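Long-range contacts in serpin B3 (Homo sapiens, PDB 4ZK0), which belongs to the serpin family of protease inhibitors and probably inhibits cathepsin-like cysteine proteases through a reactive-centre loop that can insert into a central sheet: residues K188-E193 and M213-S218; F219-L224 and T278-H283; D240-V245 and F372-K377. All coordinates share one frame; numbering follows the deposited sequence.

How the contacts relate
The three contacts lie on the same side of the chain's centre: contact 1 at the entry to serpin sheet C, contact 2 where C passes into sheet B, contact 3 within sheet B. Contact 1 packs the loop after strand 174-185 on strand 206-224, which runs on into contact 2, about 13 Å away between centres, where it pairs with, then diverges from, strand 276-294. The two touch, Gln215 and Thr217 probably bonding through their backbones to Leu282 and Val280. Strand 229-235 turns back to pair with strand 241-248; contact 3, about 16 Å from contact 2 between centres, joins this to strand 369-375. Contact 1 closes first; contacts 2 and 3 interleave, so sheet B is completed near the C terminus.

Contact 1 of 3, residues K188-E193 and M213-S218; sequences KKFNKE and MRQYTS
Where the serpin chain leaves sheet A for sheet C, Phe190 of the connecting loop lies between Met213 and Gln215 of strand 206-224. Alternate residues of a strand point the same way, so these two can take opposite faces of one ring. Met213 covers the first face: its CB lies 4.0 Å from the Phe190 ring centroid in a CH-pi contact, and its SD, 4.5 Å from the centroid and 26° off the ring normal, makes a Met-aromatic contact. Gln215 approaches the other face. Its CB is 3.6 Å from Phe190 CE2; CG lies opposite the backbone N (chi1 -152°), and the extended chain carries the end of the amide over the ring, the planes 85° apart. Trp186 adds an edge-to-face contact to Phe190. Farther along the strand, Lys188 stretches past Thr217 until its NZ makes a weak hydrogen bond to Ser218 O at 3.0 Å, a reach suited to lysine. At the other end two waters bridge the backbones, from Asn191 O to Arg214 N and from Asn191 N to Arg214 O. Loop and strand thus meet through one ring held between a thioether and an amide side chain, while water satisfies backbone groups too far apart to bond directly.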
loop_
_atom_site.group_PDB
_atom_site.type_symbol
_atom_site.label_atom_id
_atom_site.label_comp_id
_atom_site.label_asym_id
_atom_site.label_seq_id
_atom_site.Cartn_x
_atom_site.Cartn_y
_atom_site.Cartn_z
ATOM N N LYS A 188 20.026 -2.070 -11.932
ATOM C CA LYS A 188 20.488 -2.685 -13.162
ATOM C C LYS A 188 19.308 -2.796 -14.095
ATOM O O LYS A 188 18.435 -3.624 -13.890
ATOM C CB LYS A 188 21.034 -4.053 -12.808
ATOM C CG LYS A 188 22.388 -3.941 -12.138
ATOM C CD LYS A 188 22.579 -4.969 -11.037
ATOM C CE LYS A 188 24.023 -5.032 -10.590
ATOM N NZ LYS A 188 24.199 -6.244 -9.731
ATOM N N LYS A 189 19.271 -1.937 -15.100
ATOM C CA LYS A 189 18.181 -1.903 -16.024
ATOM C C LYS A 189 18.171 -3.141 -16.915
ATOM O O LYS A 189 19.196 -3.718 -17.168
ATOM C CB LYS A 189 18.288 -0.645 -16.867
ATOM C CG LYS A 189 17.960 0.643 -16.130
ATOM C CD LYS A 189 17.874 1.747 -17.152
ATOM C CE LYS A 189 17.295 3.043 -16.641
ATOM N NZ LYS A 189 18.231 3.797 -15.761
ATOM N N PHE A 190 17.004 -3.566 -17.370
ATOM C CA PHE A 190 16.890 -4.636 -18.380
ATOM C C PHE A 190 17.128 -4.076 -19.759
ATOM O O PHE A 190 16.861 -2.910 -20.035
ATOM C CB PHE A 190 15.503 -5.253 -18.361
ATOM C CG PHE A 190 15.200 -5.986 -17.086
ATOM C CD1 PHE A 190 14.701 -5.311 -15.978
ATOM C CD2 PHE A 190 15.424 -7.340 -16.992
ATOM C CE1 PHE A 190 14.387 -5.998 -14.829
ATOM C CE2 PHE A 190 15.110 -8.029 -15.843
ATOM C CZ PHE A 190 14.607 -7.353 -14.743
ATOM N N ASN A 191 17.660 -4.899 -20.647
ATOM C CA ASN A 191 17.817 -4.466 -22.035
ATOM C C ASN A 191 16.586 -4.782 -22.827
ATOM O O ASN A 191 16.184 -5.944 -22.914
ATOM C CB ASN A 191 19.017 -5.089 -22.686
ATOM C CG ASN A 191 19.373 -4.382 -23.992
ATOM O OD1 ASN A 191 18.522 -4.108 -24.850
ATOM N ND2 ASN A 191 20.632 -4.035 -24.124
ATOM N N LYS A 192 16.002 -3.762 -23.428
ATOM C CA LYS A 192 14.787 -3.920 -24.152
ATOM C C LYS A 192 14.907 -4.861 -25.345
ATOM O O LYS A 192 13.963 -5.547 -25.712
ATOM C CB LYS A 192 14.306 -2.569 -24.604
ATOM C CG LYS A 192 12.802 -2.454 -24.618
ATOM C CD LYS A 192 12.396 -1.039 -24.968
ATOM C CE LYS A 192 12.759 -0.064 -23.864
ATOM N NZ LYS A 192 12.962 1.287 -24.468
ATOM N N GLU A 193 16.074 -4.881 -25.952
ATOM C CA GLU A 193 16.387 -5.877 -26.954
ATOM C C GLU A 193 16.242 -7.307 -26.475
ATOM O O GLU A 193 15.994 -8.157 -27.301
ATOM C CB GLU A 193 17.825 -5.695 -27.437
ATOM C CG GLU A 193 18.001 -4.529 -28.400
ATOM C CD GLU A 193 19.430 -4.034 -28.420
ATOM O OE1 GLU A 193 20.336 -4.750 -27.938
ATOM O OE2 GLU A 193 19.659 -2.911 -28.893
ATOM N N MET A 213 11.056 -9.812 -19.645
ATOM C CA MET A 213 12.311 -9.092 -19.593
ATOM C C MET A 213 13.323 -10.077 -19.050
ATOM O O MET A 213 12.984 -10.939 -18.236
ATOM C CB MET A 213 12.217 -7.856 -18.668
ATOM C CG MET A 213 11.066 -6.915 -19.017
ATOM S SD MET A 213 11.099 -5.457 -17.946
ATOM C CE MET A 213 10.824 -6.239 -16.340
ATOM N N ARG A 214 14.569 -9.930 -19.456
ATOM C CA ARG A 214 15.594 -10.908 -19.062
ATOM C C ARG A 214 16.937 -10.246 -18.835
ATOM O O ARG A 214 17.370 -9.389 -19.626
ATOM C CB ARG A 214 15.780 -12.003 -20.112
ATOM C CG ARG A 214 14.504 -12.727 -20.451
ATOM C CD ARG A 214 14.737 -13.687 -21.610
ATOM N NE ARG A 214 14.841 -12.976 -22.852
ATOM C CZ ARG A 214 15.315 -13.482 -23.993
ATOM N NH1 ARG A 214 15.820 -14.709 -24.062
ATOM N NH2 ARG A 214 15.329 -12.730 -25.084
ATOM N N GLN A 215 17.603 -10.736 -17.802
ATOM C CA GLN A 215 18.851 -10.174 -17.334
ATOM C C GLN A 215 19.639 -11.259 -16.615
ATOM O O GLN A 215 19.056 -12.065 -15.908
ATOM C CB GLN A 215 18.502 -9.098 -16.298
ATOM C CG GLN A 215 19.500 -8.035 -16.194
ATOM C CD GLN A 215 19.179 -7.134 -15.032
ATOM O OE1 GLN A 215 18.044 -6.758 -14.812
ATOM N NE2 GLN A 215 20.188 -6.792 -14.285
ATOM N N TYR A 216 20.952 -11.218 -16.707
ATOM C CA TYR A 216 21.771 -12.144 -15.964
ATOM C C TYR A 216 22.774 -11.333 -15.182
ATOM O O TYR A 216 23.728 -10.818 -15.747
ATOM C CB TYR A 216 22.471 -13.123 -16.913
ATOM C CG TYR A 216 23.322 -14.166 -16.199
ATOM C CD1 TYR A 216 22.722 -15.201 -15.515
ATOM C CD2 TYR A 216 24.723 -14.103 -16.209
ATOM C CE1 TYR A 216 23.467 -16.153 -14.851
ATOM C CE2 TYR A 216 25.485 -15.065 -15.552
ATOM C CZ TYR A 216 24.841 -16.087 -14.874
ATOM O OH TYR A 216 25.529 -17.067 -14.213
ATOM N N THR A 217 22.555 -11.175 -13.884
ATOM C CA THR A 217 23.430 -10.338 -13.083
ATOM C C THR A 217 23.303 -10.854 -11.690
ATOM O O THR A 217 22.455 -11.703 -11.431
ATOM C CB THR A 217 23.059 -8.837 -13.153
ATOM O OG1 THR A 217 21.780 -8.599 -12.539
ATOM C CG2 THR A 217 23.035 -8.343 -14.598
ATOM N N SER A 218 24.112 -10.358 -10.764
ATOM C CA SER A 218 23.976 -10.824 -9.391
ATOM C C SER A 218 23.065 -9.958 -8.523
ATOM O O SER A 218 23.002 -8.734 -8.643
ATOM C CB SER A 218 25.347 -10.945 -8.750
ATOM O OG SER A 218 26.122 -9.925 -9.303
HETATM O O HOH W 1 14.815 -7.509 -21.244
HETATM O O HOH W 2 18.859 -7.333 -20.416
#

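Contact 2 of 3, residues F219-L224 and T278-H283; sequences FHFASL and TRVDLH. With ZN (zinc ion), chain B; ZN (zinc ion), chain C.
Phe219 meets Val280 and Leu282 with its ring. From CB, the torsion that sets CG opposite the carbonyl carbon (chi1 -67°) swings the ring over strand 276-294. CD2 comes first, 4.1 Å from Val280 CB, which sits at the ring's edge near its plane. Farther out, CE2 and CZ meet one methyl of Leu282, CZ lying 3.8 Å from Leu282 CD2. A phenylalanine suits this place because it is long enough to span two branched aliphatic residues pointing to the same side of the partner strand; Leu232 of strand 229-235 also packs against it. The two segments run at 87° to each other, so they share just one antiparallel hydrogen-bonded pair, Phe219 with Thr278, in which Thr278 N donates to Phe219 O at 2.9 Å. This is where the long strand 206-224 of the serpin fold leaves sheet C and turns toward sheet B. Next to it, Phe221 CB rests 3.5 Å from Thr278 OG1, whose hydroxyl is hydrogen-bonded to Arg276 O. Asp281 and His283, on the other side of the strand from Val280 and Leu282, hold a zinc ion: Asp281 grips it with both carboxylate oxygens, OD1 at 2.2 Å and OD2 at 2.5 Å, His283 NE2 binds at 2.1 Å, and a water adds a further ligand. Asp281 OD2 is also hydrogen-bonded to His364. His220 NE2 binds a second zinc ion at 2.1 Å together with Glu277, while Glu233 accepts a hydrogen bond at His220 ND1 and so helps fix the turn of the imidazole.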
loop_
_atom_site.group_PDB
_atom_site.type_symbol
_atom_site.label_atom_id
_atom_site.label_comp_id
_atom_site.label_asym_id
_atom_site.label_seq_id
_atom_site.Cartn_x
_atom_site.Cartn_y
_atom_site.Cartn_z
ATOM N N PHE A 219 22.419 -10.632 -7.589
ATOM C CA PHE A 219 21.389 -10.068 -6.762
ATOM C C PHE A 219 21.466 -10.860 -5.484
ATOM O O PHE A 219 21.903 -12.002 -5.522
ATOM C CB PHE A 219 19.990 -10.356 -7.346
ATOM C CG PHE A 219 19.685 -9.676 -8.635
ATOM C CD1 PHE A 219 19.344 -8.323 -8.670
ATOM C CD2 PHE A 219 19.671 -10.390 -9.820
ATOM C CE1 PHE A 219 19.008 -7.699 -9.882
ATOM C CE2 PHE A 219 19.338 -9.787 -11.028
ATOM C CZ PHE A 219 19.022 -8.436 -11.063
ATOM N N HIS A 220 21.007 -10.276 -4.384
ATOM C CA HIS A 220 20.712 -11.036 -3.206
ATOM C C HIS A 220 19.529 -12.017 -3.485
ATOM O O HIS A 220 18.425 -11.589 -3.940
ATOM C CB HIS A 220 20.357 -10.108 -2.037
ATOM C CG HIS A 220 21.445 -9.150 -1.673
ATOM N ND1 HIS A 220 21.206 -7.824 -1.376
ATOM C CD2 HIS A 220 22.784 -9.317 -1.593
ATOM C CE1 HIS A 220 22.352 -7.221 -1.114
ATOM N NE2 HIS A 220 23.323 -8.103 -1.240
ATOM N N PHE A 221 19.766 -13.278 -3.132
ATOM C CA PHE A 221 18.972 -14.445 -3.500
ATOM C C PHE A 221 18.934 -15.423 -2.325
ATOM O O PHE A 221 19.944 -15.597 -1.663
ATOM C CB PHE A 221 19.608 -15.150 -4.706
ATOM C CG PHE A 221 18.975 -16.480 -5.041
ATOM C CD1 PHE A 221 17.911 -16.563 -5.908
ATOM C CD2 PHE A 221 19.469 -17.657 -4.518
ATOM C CE1 PHE A 221 17.347 -17.768 -6.242
ATOM C CE2 PHE A 221 18.906 -18.872 -4.837
ATOM C CZ PHE A 221 17.826 -18.930 -5.687
ATOM N N ALA A 222 17.784 -16.030 -2.034
ATOM C CA ALA A 222 17.737 -17.256 -1.190
ATOM C C ALA A 222 16.760 -18.267 -1.703
ATOM O O ALA A 222 15.661 -17.883 -2.219
ATOM C CB ALA A 222 17.360 -16.921 0.241
ATOM N N SER A 223 17.152 -19.551 -1.579
ATOM C CA SER A 223 16.239 -20.694 -1.742
ATOM C C SER A 223 15.543 -21.023 -0.431
ATOM O O SER A 223 16.212 -21.323 0.554
ATOM C CB SER A 223 16.989 -21.950 -2.156
ATOM O OG SER A 223 17.125 -21.993 -3.557
ATOM N N LEU A 224 14.216 -20.985 -0.413
ATOM C CA LEU A 224 13.469 -21.346 0.806
ATOM C C LEU A 224 12.948 -22.783 0.641
ATOM O O LEU A 224 11.802 -23.028 0.282
ATOM C CB LEU A 224 12.382 -20.338 1.092
ATOM C CG LEU A 224 12.839 -18.899 0.867
ATOM C CD1 LEU A 224 11.613 -18.001 0.914
ATOM C CD2 LEU A 224 13.945 -18.463 1.846
ATOM N N THR A 278 24.333 -13.643 -5.617
ATOM C CA THR A 278 24.219 -14.791 -6.510
ATOM C C THR A 278 24.004 -14.303 -7.922
ATOM O O THR A 278 23.286 -13.337 -8.156
ATOM C CB THR A 278 23.023 -15.678 -6.101
ATOM O OG1 THR A 278 23.015 -15.855 -4.684
ATOM C CG2 THR A 278 23.086 -17.037 -6.732
ATOM N N ARG A 279 24.598 -14.992 -8.881
ATOM C CA ARG A 279 24.321 -14.710 -10.271
ATOM C C ARG A 279 23.016 -15.331 -10.633
ATOM O O ARG A 279 22.815 -16.528 -10.455
ATOM C CB ARG A 279 25.404 -15.264 -11.164
ATOM C CG ARG A 279 26.722 -14.568 -10.906
ATOM C CD ARG A 279 27.362 -14.153 -12.210
ATOM N NE ARG A 279 28.803 -14.033 -12.050
ATOM C CZ ARG A 279 29.631 -15.062 -11.879
ATOM N NH1 ARG A 279 29.171 -16.318 -11.849
ATOM N NH2 ARG A 279 30.931 -14.833 -11.737
ATOM N N VAL A 280 22.107 -14.519 -11.138
ATOM C CA VAL A 280 20.771 -15.011 -11.337
ATOM C C VAL A 280 20.368 -14.666 -12.744
ATOM O O VAL A 280 20.525 -13.542 -13.161
ATOM C CB VAL A 280 19.788 -14.418 -10.334
ATOM C CG1 VAL A 280 18.405 -15.010 -10.557
ATOM C CG2 VAL A 280 20.283 -14.718 -8.922
ATOM N N ASP A 281 19.894 -15.683 -13.464
ATOM C CA ASP A 281 19.194 -15.485 -14.698
ATOM C C ASP A 281 17.734 -15.114 -14.339
ATOM O O ASP A 281 16.883 -15.978 -14.062
ATOM C CB ASP A 281 19.253 -16.776 -15.545
ATOM C CG ASP A 281 18.602 -16.597 -16.899
ATOM O OD1 ASP A 281 18.668 -15.481 -17.440
ATOM O OD2 ASP A 281 18.029 -17.560 -17.421
ATOM N N LEU A 282 17.469 -13.814 -14.383
ATOM C CA LEU A 282 16.230 -13.273 -13.963
ATOM C C LEU A 282 15.394 -13.005 -15.165
ATOM O O LEU A 282 15.792 -12.224 -16.028
ATOM C CB LEU A 282 16.472 -12.001 -13.204
ATOM C CG LEU A 282 15.241 -11.166 -12.853
ATOM C CD1 LEU A 282 14.271 -11.866 -11.934
ATOM C CD2 LEU A 282 15.691 -9.861 -12.255
ATOM N N HIS A 283 14.228 -13.643 -15.195
ATOM C CA HIS A 283 13.216 -13.377 -16.181
ATOM C C HIS A 283 12.047 -12.764 -15.412
ATOM O O HIS A 283 11.425 -13.416 -14.547
ATOM C CB HIS A 283 12.749 -14.667 -16.845
ATOM C CG HIS A 283 13.746 -15.277 -17.774
ATOM N ND1 HIS A 283 13.375 -16.193 -18.743
ATOM C CD2 HIS A 283 15.073 -15.088 -17.914
ATOM C CE1 HIS A 283 14.447 -16.564 -19.413
ATOM N NE2 HIS A 283 15.487 -15.907 -18.940
HETATM ZN ZN ZN B . 17.590 -15.958 -19.288
HETATM ZN ZN ZN C . 25.145 -7.274 -1.993
HETATM O O HOH W 3 18.701 -14.060 -19.962
#

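Contact 3 of 3, residues D240-V245 and F372-K377; sequences DLSMIV and FIRQNK
Ile244 and Phe372 lie side by side and point the same way, the branched side chain spread over one face of the ring. Ile244 CB sits 3.6 Å from the Phe372 ring centroid, 20° off the normal. Phe372 can offer its face because its CG takes the position between backbone N and carbonyl carbon (chi1 60°), turning the ring toward its cross-strand partner Ile244. The far methyl of Ile244 reaches on to Arg374: CD1 is 3.7 Å from Arg374 NH2, above one face of the guanidinium. An isoleucine thus serves two flat groups. Helix 263-270 covers this side through Leu266 and Thr270, and Glu233 hydrogen-bonds with Ser242 OG and forms a long, weak ion pair with Arg374. On the opposite face of the sheet, Ile373 lies between Leu241 and Met243, its CG2 4.0 Å from Leu241 CD2 and its CG1 3.8 Å from Met243 CE. Between the faces the backbones bond regularly; Arg374 N reaches Ser242 O at 2.8 Å, with an N-H...O angle of 170°, and Asn376 N ends the ladder on Asp240 O. These are neighbouring antiparallel strands of serpin sheet B, largely apolar on one face and pairing Ser242 with Arg374 beside Ile244 and Phe372 on the other.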
loop_
_atom_site.group_PDB
_atom_site.type_symbol
_atom_site.label_atom_id
_atom_site.label_comp_id
_atom_site.label_asym_id
_atom_site.label_seq_id
_atom_site.Cartn_x
_atom_site.Cartn_y
_atom_site.Cartn_z
ATOM N N ASP A 240 18.223 2.934 -1.931
ATOM C CA ASP A 240 17.309 3.299 -0.883
ATOM C C ASP A 240 15.984 2.503 -0.884
ATOM O O ASP A 240 15.330 2.443 0.159
ATOM C CB ASP A 240 16.941 4.764 -0.958
ATOM C CG ASP A 240 18.110 5.669 -0.680
ATOM O OD1 ASP A 240 19.174 5.168 -0.255
ATOM O OD2 ASP A 240 17.935 6.868 -0.930
ATOM N N LEU A 241 15.605 1.934 -2.032
ATOM C CA LEU A 241 14.457 1.027 -2.155
ATOM C C LEU A 241 14.810 -0.127 -3.043
ATOM O O LEU A 241 15.732 -0.018 -3.884
ATOM C CB LEU A 241 13.244 1.732 -2.766
ATOM C CG LEU A 241 12.608 2.838 -1.896
ATOM C CD1 LEU A 241 13.204 4.175 -2.318
ATOM C CD2 LEU A 241 11.113 2.941 -2.101
ATOM N N SER A 242 14.068 -1.216 -2.842
ATOM C CA SER A 242 14.145 -2.454 -3.627
ATOM C C SER A 242 12.770 -3.044 -3.830
ATOM O O SER A 242 11.865 -2.836 -3.032
ATOM C CB SER A 242 14.958 -3.537 -2.897
ATOM O OG SER A 242 16.267 -3.102 -2.663
ATOM N N MET A 243 12.628 -3.838 -4.877
ATOM C CA MET A 243 11.464 -4.677 -5.031
ATOM C C MET A 243 11.935 -6.060 -4.639
ATOM O O MET A 243 12.930 -6.506 -5.138
ATOM C CB MET A 243 10.929 -4.676 -6.466
ATOM C CG MET A 243 9.788 -5.653 -6.668
ATOM S SD MET A 243 9.008 -5.522 -8.280
ATOM C CE MET A 243 8.160 -3.961 -8.141
ATOM N N ILE A 244 11.204 -6.722 -3.749
ATOM C CA ILE A 244 11.438 -8.077 -3.408
ATOM C C ILE A 244 10.342 -8.973 -4.063
ATOM O O ILE A 244 9.187 -8.714 -3.961
ATOM C CB ILE A 244 11.335 -8.236 -1.870
ATOM C CG1 ILE A 244 12.146 -7.193 -1.096
ATOM C CG2 ILE A 244 11.624 -9.636 -1.394
ATOM C CD1 ILE A 244 13.610 -7.167 -1.302
ATOM N N VAL A 245 10.748 -10.054 -4.681
ATOM C CA VAL A 245 9.907 -11.012 -5.289
ATOM C C VAL A 245 10.047 -12.377 -4.592
ATOM O O VAL A 245 11.171 -12.848 -4.318
ATOM C CB VAL A 245 10.335 -11.175 -6.738
ATOM C CG1 VAL A 245 9.425 -12.125 -7.487
ATOM C CG2 VAL A 245 10.304 -9.828 -7.411
ATOM N N PHE A 372 6.879 -6.951 -3.527
ATOM C CA PHE A 372 6.697 -5.735 -2.745
ATOM C C PHE A 372 7.833 -4.762 -2.891
ATOM O O PHE A 372 8.933 -5.143 -3.268
ATOM C CB PHE A 372 6.421 -6.009 -1.281
ATOM C CG PHE A 372 7.505 -6.767 -0.555
ATOM C CD1 PHE A 372 7.500 -8.143 -0.524
ATOM C CD2 PHE A 372 8.460 -6.076 0.204
ATOM C CE1 PHE A 372 8.445 -8.834 0.200
ATOM C CE2 PHE A 372 9.407 -6.760 0.936
ATOM C CZ PHE A 372 9.391 -8.146 0.941
ATOM N N ILE A 373 7.506 -3.490 -2.667
ATOM C CA ILE A 373 8.459 -2.429 -2.748
ATOM C C ILE A 373 8.782 -2.014 -1.323
ATOM O O ILE A 373 7.903 -1.703 -0.528
ATOM C CB ILE A 373 7.957 -1.261 -3.587
ATOM C CG1 ILE A 373 7.710 -1.738 -5.039
ATOM C CG2 ILE A 373 8.974 -0.150 -3.575
ATOM C CD1 ILE A 373 7.007 -0.718 -5.924
ATOM N N ARG A 374 10.062 -2.054 -1.019
ATOM C CA ARG A 374 10.515 -1.860 0.330
ATOM C C ARG A 374 11.384 -0.634 0.383
ATOM O O ARG A 374 12.187 -0.436 -0.487
ATOM C CB ARG A 374 11.314 -3.074 0.802
ATOM C CG ARG A 374 11.637 -2.977 2.309
ATOM C CD ARG A 374 12.547 -4.103 2.811
ATOM N NE ARG A 374 13.771 -4.155 2.026
ATOM C CZ ARG A 374 14.500 -5.268 1.865
ATOM N NH1 ARG A 374 14.108 -6.442 2.390
ATOM N NH2 ARG A 374 15.600 -5.223 1.155
ATOM N N GLN A 375 11.186 0.177 1.415
ATOM C CA GLN A 375 12.090 1.261 1.749
ATOM C C GLN A 375 13.156 0.637 2.649
ATOM O O GLN A 375 12.843 0.197 3.743
ATOM C CB GLN A 375 11.293 2.345 2.468
ATOM C CG GLN A 375 11.730 3.755 2.202
ATOM C CD GLN A 375 13.016 4.185 2.912
ATOM O OE1 GLN A 375 13.662 5.159 2.507
ATOM N NE2 GLN A 375 13.395 3.480 3.926
ATOM N N ASN A 376 14.398 0.578 2.178
ATOM C CA ASN A 376 15.447 -0.231 2.823
ATOM C C ASN A 376 16.010 0.321 4.137
ATOM O O ASN A 376 16.346 -0.450 5.027
ATOM C CB ASN A 376 16.640 -0.441 1.866
ATOM C CG ASN A 376 16.275 -1.246 0.626
ATOM O OD1 ASN A 376 16.834 -1.043 -0.466
ATOM N ND2 ASN A 376 15.345 -2.153 0.785
ATOM N N LYS A 377 16.124 1.632 4.229
ATOM C CA LYS A 377 16.598 2.335 5.428
ATOM C C LYS A 377 15.690 2.098 6.641
ATOM O O LYS A 377 16.171 1.722 7.709
ATOM C CB LYS A 377 16.748 3.829 5.110
ATOM C CG LYS A 377 17.200 4.717 6.270
ATOM C CD LYS A 377 18.661 4.511 6.685
ATOM C CE LYS A 377 18.818 4.343 8.203
ATOM N NZ LYS A 377 18.246 5.486 8.986
#